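Side-chain contact in hypothetical protein AQ_1354 (Aquifex aeolicus, PDB 1OZ9), which is probably a zinc-dependent, single-strand-specific endoribonuclease of the YbeY family, acting in 16S rRNA 3'-end maturation and 70S ribosome quality control: residues K17-K22 with T93-A98. Numbering follows the deposited sequence.
Sequences KRKVRK and TAERQA
The CA atoms of Lys19 and Glu95 are the nearest pair across the loop and the helix, at 9.9 Å, so the gap is bridged by two long side chains. Both side chains leave their backbones toward the other segment. Lys19 sends its extended chain toward the helix, and Glu95, with CG anti to its carbonyl carbon (chi1 -74°) and CD continuing in a straight run (chi2 -180°), reaches back to meet it at roughly a right angle. All of the touching falls on one carboxylate oxygen. Glu95 OE2 lies 3.6 Å from Lys19 CD and 3.8 Å from Lys19 NZ, so the oxygen lies slightly nearer the CD methylene than the ammonium nitrogen. At that length the salt bridge is a loose one, and just 56 Å² of surface is buried between the segments. In fold terms, the contact ties the loop between strand 10-15 and helix 22-35 to helix 91-101, which follows strand 81-90 of the mixed four-stranded sheet. Leu105, on helix 105-120, is touched by Lys19 and Glu95, giving the pair a shared apolar neighbour; Val20 and Ala94, both buried, pack on that same leucine. Two residues earlier in the loop, Lys17 touches Gln91 and Asp92 at the start of helix 91-101. Within the helix, Arg96 makes a weak bond from NH1 to Thr93 OG1 (3.4 Å, 124°), while Asp50 takes both a salt bridge from Arg96 and a hydrogen bond with the threonine hydroxyl. The predicted zinc ligands His115, His119 and His125 lie away from this surface contact.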
loop_
_atom_site.group_PDB
_atom_site.type_symbol
_atom_site.label_atom_id
_atom_site.label_comp_id
_atom_site.label_asym_id
_atom_site.label_seq_id
_atom_site.Cartn_x
_atom_site.Cartn_y
_atom_site.Cartn_z
ATOM N N LYS A 17 1.811 10.252 10.599
ATOM C CA LYS A 17 2.024 9.402 11.782
ATOM C C LYS A 17 3.387 8.735 11.602
ATOM O O LYS A 17 3.706 8.276 10.504
ATOM C CB LYS A 17 0.917 8.369 11.887
ATOM C CG LYS A 17 -0.383 8.979 12.301
ATOM C CD LYS A 17 -0.292 9.528 13.720
ATOM C CE LYS A 17 -1.681 9.677 14.324
ATOM N NZ LYS A 17 -1.695 10.304 15.694
ATOM N N ARG A 18 4.196 8.716 12.662
ATOM C CA ARG A 18 5.615 8.410 12.526
ATOM C C ARG A 18 6.252 7.306 13.344
ATOM O O ARG A 18 7.473 7.346 13.578
ATOM C CB ARG A 18 6.381 9.695 12.844
ATOM C CG ARG A 18 5.902 10.870 12.028
ATOM C CD ARG A 18 6.755 12.072 12.201
ATOM N NE ARG A 18 6.022 13.311 11.989
ATOM C CZ ARG A 18 6.023 13.965 10.857
ATOM N NH1 ARG A 18 6.720 13.496 9.833
ATOM N NH2 ARG A 18 5.337 15.093 10.748
ATOM N N LYS A 19 5.454 6.335 13.787
ATOM C CA LYS A 19 5.973 5.263 14.617
ATOM C C LYS A 19 6.907 4.327 13.853
ATOM O O LYS A 19 7.812 3.731 14.440
ATOM C CB LYS A 19 4.828 4.475 15.291
ATOM C CG LYS A 19 5.173 4.066 16.670
ATOM C CD LYS A 19 3.963 3.793 17.566
ATOM C CE LYS A 19 4.482 3.321 18.918
ATOM N NZ LYS A 19 3.529 3.201 20.064
ATOM N N VAL A 20 6.705 4.231 12.549
ATOM C CA VAL A 20 7.555 3.430 11.678
ATOM C C VAL A 20 8.486 4.353 10.883
ATOM O O VAL A 20 8.049 5.344 10.270
ATOM C CB VAL A 20 6.698 2.580 10.718
ATOM C CG1 VAL A 20 7.568 1.837 9.685
ATOM C CG2 VAL A 20 5.791 1.614 11.514
ATOM N N ARG A 21 9.768 4.027 10.892
ATOM C CA ARG A 21 10.771 4.814 10.199
ATOM C C ARG A 21 10.514 5.056 8.711
ATOM O O ARG A 21 10.142 4.152 7.965
ATOM C CB ARG A 21 12.152 4.169 10.389
ATOM C CG ARG A 21 12.728 4.370 11.781
ATOM C CD ARG A 21 13.973 3.555 12.061
ATOM N NE ARG A 21 14.841 3.368 10.896
ATOM C CZ ARG A 21 15.651 2.306 10.735
ATOM N NH1 ARG A 21 15.705 1.344 11.677
ATOM N NH2 ARG A 21 16.414 2.205 9.644
ATOM N N LYS A 22 10.751 6.287 8.279
ATOM C CA LYS A 22 10.529 6.647 6.888
ATOM C C LYS A 22 11.362 5.811 5.920
ATOM O O LYS A 22 10.878 5.406 4.859
ATOM C CB LYS A 22 10.849 8.155 6.667
ATOM C CG LYS A 22 10.533 8.606 5.205
ATOM C CD LYS A 22 11.296 9.890 4.850
ATOM C CE LYS A 22 11.109 10.326 3.364
ATOM N NZ LYS A 22 11.800 11.650 3.132
ATOM N N THR A 93 -5.359 2.235 12.545
ATOM C CA THR A 93 -5.988 0.964 12.256
ATOM C C THR A 93 -4.953 -0.123 12.174
ATOM O O THR A 93 -5.192 -1.210 12.670
ATOM C CB THR A 93 -6.825 1.045 10.964
ATOM O OG1 THR A 93 -7.994 1.819 11.245
ATOM C CG2 THR A 93 -7.388 -0.344 10.586
ATOM N N ALA A 94 -3.803 0.177 11.568
ATOM C CA ALA A 94 -2.710 -0.789 11.472
ATOM C C ALA A 94 -2.313 -1.295 12.872
ATOM O O ALA A 94 -2.066 -2.491 13.068
ATOM C CB ALA A 94 -1.492 -0.137 10.766
ATOM N N GLU A 95 -2.257 -0.388 13.849
ATOM C CA GLU A 95 -1.878 -0.803 15.212
ATOM C C GLU A 95 -2.877 -1.798 15.798
ATOM O O GLU A 95 -2.480 -2.778 16.429
ATOM C CB GLU A 95 -1.710 0.393 16.159
ATOM C CG GLU A 95 -0.436 1.208 15.945
ATOM C CD GLU A 95 -0.354 2.371 16.929
ATOM O OE1 GLU A 95 -1.306 3.191 16.935
ATOM O OE2 GLU A 95 0.632 2.442 17.710
ATOM N N ARG A 96 -4.165 -1.544 15.582
ATOM C CA ARG A 96 -5.206 -2.418 16.117
ATOM C C ARG A 96 -5.161 -3.776 15.465
ATOM O O ARG A 96 -5.365 -4.793 16.128
ATOM C CB ARG A 96 -6.614 -1.831 15.941
ATOM C CG ARG A 96 -6.940 -0.652 16.844
ATOM C CD ARG A 96 -8.366 -0.113 16.670
ATOM N NE ARG A 96 -8.362 1.348 16.720
ATOM C CZ ARG A 96 -8.586 2.133 15.665
ATOM N NH1 ARG A 96 -8.876 1.609 14.483
ATOM N NH2 ARG A 96 -8.546 3.452 15.806
ATOM N N GLN A 97 -4.927 -3.791 14.157
ATOM C CA GLN A 97 -4.877 -5.053 13.433
ATOM C C GLN A 97 -3.663 -5.846 13.860
ATOM O O GLN A 97 -3.733 -7.063 14.085
ATOM C CB GLN A 97 -4.905 -4.829 11.893
ATOM C CG GLN A 97 -6.300 -4.464 11.409
ATOM C CD GLN A 97 -6.412 -4.099 9.921
ATOM O OE1 GLN A 97 -5.449 -4.205 9.138
ATOM N NE2 GLN A 97 -7.602 -3.683 9.538
ATOM N N ALA A 98 -2.545 -5.151 13.984
ATOM C CA ALA A 98 -1.324 -5.801 14.429
ATOM C C ALA A 98 -1.594 -6.442 15.786
ATOM O O ALA A 98 -1.188 -7.566 16.022
ATOM C CB ALA A 98 -0.156 -4.782 14.530
#